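Particle-associated lyase (Acinetobacter bacteriophage AP22, PDB 4Y9V) probably cleaves the capsular polysaccharide of Acinetobacter baumannii as a trimeric phage tailspike lyase, binding capsular saccharide in a pocket of its chain. Local coordinates at residues Y550-L563 with T613-I625. Residues are numbered along the deposited sequence; the frame is centred on the assembly and turned at random. Where two conformers were deposited one is given.
Sequences YSKAPNVIVSVGNL and TFNLYWESGIREI
From N555 paired with G621 to G561 paired with N615, two antiparallel strands of the C-terminal Ig-like domain run side by side, a worked example of how a β-sheet sends alternate residues to opposite faces. Eight backbone hydrogen bonds join them, and that from Y617 N to S559 O, 2.8 Å, is nearly straight at 169°.

Apolar packing fills the face of V556, V558, V560, L616 and W618, covered over V556, V558 and L616 by strands 586-594 and 597-604 of the same chain, while V560 packs on V589 of the third subunit. With V560 CG1 set between the backbone N and the carbonyl carbon (chi1 62°), CG2 stands anti to N and reaches F614 CD1 at 3.6 Å. The other face, bearing I557, S559 and E619, meets the trimer partners: I557 packs on I557 of both neighbouring subunits, and S559 OG accepts a bond from V558 N of the third.

Polar side chains secure the end near the C-terminus. S620 OG donates to Y550 OH (2.9 Å) at the edge of the tyrosine ring; M522 and Q524 also bond this hydroxyl, while P554 CB lies 3.6 Å above the plane of the ring, offset toward its rim. Extended beyond CG, K552 approaches E624 from the opposite direction to form a salt bridge: K552 NZ lies 2.7 Å from E624 OE2, on its syn lone pair.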
loop_
_atom_site.group_PDB
_atom_site.type_symbol
_atom_site.label_atom_id
_atom_site.label_comp_id
_atom_site.label_asym_id
_atom_site.label_seq_id
_atom_site.Cartn_x
_atom_site.Cartn_y
_atom_site.Cartn_z
ATOM N N TYR A 550 -32.700 3.568 -6.937
ATOM C CA TYR A 550 -32.640 2.497 -5.935
ATOM C C TYR A 550 -33.224 1.190 -6.496
ATOM O O TYR A 550 -33.957 1.171 -7.468
ATOM C CB TYR A 550 -33.429 2.957 -4.683
ATOM C CG TYR A 550 -32.798 4.173 -4.030
ATOM C CD1 TYR A 550 -31.711 4.024 -3.213
ATOM C CD2 TYR A 550 -33.260 5.457 -4.271
ATOM C CE1 TYR A 550 -31.074 5.113 -2.616
ATOM C CE2 TYR A 550 -32.646 6.557 -3.689
ATOM C CZ TYR A 550 -31.544 6.362 -2.890
ATOM O OH TYR A 550 -30.944 7.509 -2.360
ATOM N N SER A 551 -32.951 0.093 -5.783
ATOM C CA SER A 551 -33.560 -1.171 -6.164
ATOM C C SER A 551 -35.037 -1.240 -5.821
ATOM O O SER A 551 -35.761 -2.068 -6.371
ATOM C CB SER A 551 -32.861 -2.360 -5.519
ATOM O OG SER A 551 -33.003 -2.266 -4.097
ATOM N N LYS A 552 -35.472 -0.414 -4.868
ATOM C CA LYS A 552 -36.821 -0.442 -4.325
ATOM C C LYS A 552 -37.072 0.989 -3.810
ATOM O O LYS A 552 -36.177 1.801 -3.673
ATOM C CB LYS A 552 -37.002 -1.478 -3.274
ATOM C CG LYS A 552 -36.087 -1.201 -2.095
ATOM C CD LYS A 552 -36.513 -2.383 -1.263
ATOM C CE LYS A 552 -35.740 -2.405 -0.060
ATOM N NZ LYS A 552 -36.005 -3.711 0.678
ATOM N N ALA A 553 -38.341 1.299 -3.504
ATOM C CA ALA A 553 -38.661 2.628 -3.015
ATOM C C ALA A 553 -37.792 2.942 -1.800
ATOM O O ALA A 553 -37.778 2.163 -0.830
ATOM C CB ALA A 553 -40.139 2.695 -2.666
ATOM N N PRO A 554 -37.114 4.089 -1.801
ATOM C CA PRO A 554 -36.230 4.415 -0.695
ATOM C C PRO A 554 -36.999 4.967 0.509
ATOM O O PRO A 554 -38.177 5.333 0.432
ATOM C CB PRO A 554 -35.291 5.457 -1.283
ATOM C CG PRO A 554 -36.172 6.172 -2.302
ATOM C CD PRO A 554 -36.976 5.043 -2.915
ATOM N N ASN A 555 -36.287 5.093 1.613
ATOM C CA ASN A 555 -36.755 5.948 2.701
ATOM C C ASN A 555 -36.685 7.406 2.211
ATOM O O ASN A 555 -35.746 7.764 1.486
ATOM C CB ASN A 555 -35.863 5.788 3.921
ATOM C CG ASN A 555 -35.701 4.385 4.389
ATOM O OD1 ASN A 555 -36.643 3.581 4.367
ATOM N ND2 ASN A 555 -34.518 4.041 4.835
ATOM N N VAL A 556 -37.658 8.224 2.625
ATOM C CA VAL A 556 -37.708 9.604 2.207
ATOM C C VAL A 556 -38.037 10.483 3.414
ATOM O O VAL A 556 -39.031 10.231 4.099
ATOM C CB VAL A 556 -38.736 9.880 1.100
ATOM C CG1 VAL A 556 -38.641 11.316 0.625
ATOM C CG2 VAL A 556 -38.556 8.888 -0.066
ATOM N N ILE A 557 -37.266 11.537 3.626
ATOM C CA ILE A 557 -37.513 12.591 4.596
ATOM C C ILE A 557 -37.817 13.892 3.848
ATOM O O ILE A 557 -37.008 14.210 2.974
ATOM C CB ILE A 557 -36.294 12.780 5.508
ATOM C CG1 ILE A 557 -35.921 11.528 6.262
ATOM C CG2 ILE A 557 -36.561 13.937 6.466
ATOM C CD1 ILE A 557 -36.961 10.977 7.154
ATOM N N VAL A 558 -38.915 14.580 4.156
ATOM C CA VAL A 558 -39.246 15.893 3.579
ATOM C C VAL A 558 -39.376 16.910 4.724
ATOM O O VAL A 558 -40.019 16.619 5.731
ATOM C CB VAL A 558 -40.533 15.835 2.752
ATOM C CG1 VAL A 558 -40.936 17.248 2.310
ATOM C CG2 VAL A 558 -40.318 14.878 1.605
ATOM N N SER A 559 -38.801 18.102 4.548
ATOM C CA SER A 559 -38.898 19.217 5.463
ATOM C C SER A 559 -39.209 20.510 4.712
ATOM O O SER A 559 -38.991 20.577 3.498
ATOM C CB SER A 559 -37.574 19.360 6.215
ATOM O OG SER A 559 -37.577 20.240 7.330
ATOM N N VAL A 560 -39.707 21.511 5.406
ATOM C CA VAL A 560 -40.071 22.810 4.825
ATOM C C VAL A 560 -39.263 23.898 5.515
ATOM O O VAL A 560 -39.019 23.851 6.733
ATOM C CB VAL A 560 -41.598 23.005 4.938
ATOM C CG1 VAL A 560 -42.128 23.036 6.337
ATOM C CG2 VAL A 560 -42.052 24.233 4.169
ATOM N N GLY A 561 -38.851 24.913 4.762
ATOM C CA GLY A 561 -38.078 25.968 5.355
ATOM C C GLY A 561 -38.001 27.208 4.513
ATOM O O GLY A 561 -38.413 27.272 3.350
ATOM N N ASN A 562 -37.422 28.236 5.131
ATOM C CA ASN A 562 -37.298 29.556 4.539
ATOM C C ASN A 562 -36.220 29.587 3.462
ATOM O O ASN A 562 -35.315 28.743 3.403
ATOM C CB ASN A 562 -36.983 30.519 5.672
ATOM C CG ASN A 562 -37.255 31.974 5.377
ATOM O OD1 ASN A 562 -37.781 32.354 4.329
ATOM N ND2 ASN A 562 -36.946 32.774 6.383
ATOM N N LEU A 563 -36.326 30.598 2.602
ATOM C CA LEU A 563 -35.339 30.907 1.595
ATOM C C LEU A 563 -34.096 31.576 2.194
ATOM O O LEU A 563 -34.224 32.411 3.112
ATOM C CB LEU A 563 -35.913 31.921 0.577
ATOM C CG LEU A 563 -37.168 31.485 -0.171
ATOM C CD1 LEU A 563 -37.652 32.649 -1.012
ATOM C CD2 LEU A 563 -36.944 30.234 -0.997
ATOM N N THR A 613 -43.640 31.936 -1.394
ATOM C CA THR A 613 -42.534 31.174 -1.972
ATOM C C THR A 613 -41.612 30.713 -0.856
ATOM O O THR A 613 -41.214 31.519 0.022
ATOM C CB THR A 613 -41.766 32.035 -3.007
ATOM O OG1 THR A 613 -42.666 32.435 -4.038
ATOM C CG2 THR A 613 -40.597 31.288 -3.594
ATOM N N PHE A 614 -41.262 29.422 -0.858
ATOM C CA PHE A 614 -40.462 28.837 0.220
ATOM C C PHE A 614 -39.829 27.560 -0.292
ATOM O O PHE A 614 -40.104 27.120 -1.409
ATOM C CB PHE A 614 -41.309 28.659 1.489
ATOM C CG PHE A 614 -42.554 27.792 1.240
ATOM C CD1 PHE A 614 -42.484 26.429 1.384
ATOM C CD2 PHE A 614 -43.738 28.387 0.873
ATOM C CE1 PHE A 614 -43.613 25.654 1.132
ATOM C CE2 PHE A 614 -44.861 27.620 0.627
ATOM C CZ PHE A 614 -44.794 26.247 0.761
ATOM N N ASN A 615 -38.989 26.956 0.533
ATOM C CA ASN A 615 -38.289 25.727 0.149
ATOM C C ASN A 615 -38.915 24.474 0.737
ATOM O O ASN A 615 -39.333 24.440 1.901
ATOM C CB ASN A 615 -36.844 25.799 0.628
ATOM C CG ASN A 615 -35.982 26.694 -0.236
ATOM O OD1 ASN A 615 -36.165 26.765 -1.447
ATOM N ND2 ASN A 615 -35.020 27.347 0.424
ATOM N N LEU A 616 -38.870 23.422 -0.071
ATOM C CA LEU A 616 -39.030 22.055 0.378
ATOM C C LEU A 616 -37.676 21.352 0.206
ATOM O O LEU A 616 -36.992 21.535 -0.779
ATOM C CB LEU A 616 -40.133 21.307 -0.373
ATOM C CG LEU A 616 -41.523 21.798 -0.049
ATOM C CD1 LEU A 616 -42.553 21.260 -0.995
ATOM C CD2 LEU A 616 -41.896 21.288 1.375
ATOM N N TYR A 617 -37.339 20.539 1.193
ATOM C CA TYR A 617 -36.106 19.776 1.221
ATOM C C TYR A 617 -36.447 18.306 1.290
ATOM O O TYR A 617 -37.465 17.909 1.873
ATOM C CB TYR A 617 -35.259 20.157 2.426
ATOM C CG TYR A 617 -34.885 21.603 2.465
ATOM C CD1 TYR A 617 -33.779 22.056 1.766
ATOM C CD2 TYR A 617 -35.613 22.538 3.205
ATOM C CE1 TYR A 617 -33.398 23.393 1.791
ATOM C CE2 TYR A 617 -35.231 23.867 3.253
ATOM C CZ TYR A 617 -34.110 24.301 2.569
ATOM O OH TYR A 617 -33.762 25.614 2.670
ATOM N N TRP A 618 -35.558 17.462 0.758
ATOM C CA TRP A 618 -35.776 16.041 0.770
ATOM C C TRP A 618 -34.439 15.312 0.904
ATOM O O TRP A 618 -33.392 15.813 0.488
ATOM C CB TRP A 618 -36.544 15.566 -0.507
ATOM C CG TRP A 618 -35.777 15.885 -1.764
ATOM C CD1 TRP A 618 -35.781 17.050 -2.479
ATOM C CD2 TRP A 618 -34.813 15.043 -2.388
ATOM N NE1 TRP A 618 -34.903 16.997 -3.517
ATOM C CE2 TRP A 618 -34.290 15.747 -3.485
ATOM C CE3 TRP A 618 -34.329 13.732 -2.159
ATOM C CZ2 TRP A 618 -33.310 15.209 -4.334
ATOM C CZ3 TRP A 618 -33.361 13.222 -2.986
ATOM C CH2 TRP A 618 -32.866 13.938 -4.074
ATOM N N GLU A 619 -34.545 14.099 1.441
ATOM C CA GLU A 619 -33.432 13.171 1.514
ATOM C C GLU A 619 -33.953 11.764 1.274
ATOM O O GLU A 619 -34.999 11.403 1.824
ATOM C CB GLU A 619 -32.752 13.248 2.893
ATOM C CG GLU A 619 -31.489 12.412 2.968
ATOM C CD GLU A 619 -30.732 12.624 4.228
ATOM O OE1 GLU A 619 -30.452 11.531 4.833
ATOM O OE2 GLU A 619 -30.453 13.762 4.628
ATOM N N SER A 620 -33.235 10.986 0.477
ATOM C CA SER A 620 -33.577 9.600 0.226
ATOM C C SER A 620 -32.408 8.700 0.629
ATOM O O SER A 620 -31.243 9.113 0.574
ATOM C CB SER A 620 -33.877 9.387 -1.245
ATOM O OG SER A 620 -32.785 9.697 -2.095
ATOM N N GLY A 621 -32.705 7.448 0.941
ATOM C CA GLY A 621 -31.650 6.481 1.221
ATOM C C GLY A 621 -32.255 5.141 1.589
ATOM O O GLY A 621 -33.448 5.040 1.841
ATOM N N ILE A 622 -31.383 4.116 1.660
ATOM C CA ILE A 622 -31.776 2.798 2.185
ATOM C C ILE A 622 -30.623 2.312 3.070
ATOM O O ILE A 622 -29.467 2.344 2.629
ATOM C CB ILE A 622 -32.088 1.785 1.068
ATOM C CG1 ILE A 622 -33.272 2.267 0.246
ATOM C CG2 ILE A 622 -32.303 0.406 1.668
ATOM C CD1 ILE A 622 -33.589 1.428 -0.987
ATOM N N ARG A 623 -30.920 1.898 4.290
ATOM C CA ARG A 623 -29.967 1.399 5.277
ATOM C C ARG A 623 -30.542 0.196 6.012
ATOM O O ARG A 623 -31.222 0.343 7.034
ATOM C CB ARG A 623 -29.584 2.457 6.323
ATOM C CG ARG A 623 -28.999 3.720 5.738
ATOM C CD ARG A 623 -27.631 3.589 5.133
ATOM N NE ARG A 623 -26.598 3.311 6.141
ATOM C CZ ARG A 623 -25.298 3.500 5.990
ATOM N NH1 ARG A 623 -24.462 3.239 6.975
ATOM N NH2 ARG A 623 -24.832 3.977 4.870
ATOM N N GLU A 624 -30.320 -1.015 5.526
ATOM C CA GLU A 624 -30.981 -2.217 6.076
ATOM C C GLU A 624 -30.056 -3.153 6.836
ATOM O O GLU A 624 -30.508 -4.238 7.301
ATOM C CB GLU A 624 -31.611 -3.031 4.948
ATOM C CG GLU A 624 -32.681 -2.288 4.192
ATOM C CD GLU A 624 -33.106 -2.911 2.882
ATOM O OE1 GLU A 624 -32.264 -3.477 2.138
ATOM O OE2 GLU A 624 -34.292 -2.719 2.533
ATOM N N ILE A 625 -28.793 -2.886 6.955
ATOM C CA ILE A 625 -27.890 -3.810 7.692
ATOM C C ILE A 625 -26.890 -2.961 8.441
ATOM O O ILE A 625 -26.695 -1.786 8.100
ATOM C CB ILE A 625 -27.209 -4.754 6.723
ATOM C CG1 ILE A 625 -26.469 -5.876 7.444
ATOM C CG2 ILE A 625 -26.345 -4.028 5.759
ATOM C CD1 ILE A 625 -25.954 -6.955 6.506
ATOM O OXT ILE A 625 -26.272 -3.534 9.395
HETATM O O HOH W 1 -33.202 -4.987 0.032
HETATM O O HOH W 2 -33.646 1.131 5.127
HETATM O O HOH W 3 -33.413 1.887 5.503
HETATM O O HOH W 4 -34.536 26.678 5.153
HETATM O O HOH W 5 -39.610 31.457 2.482
#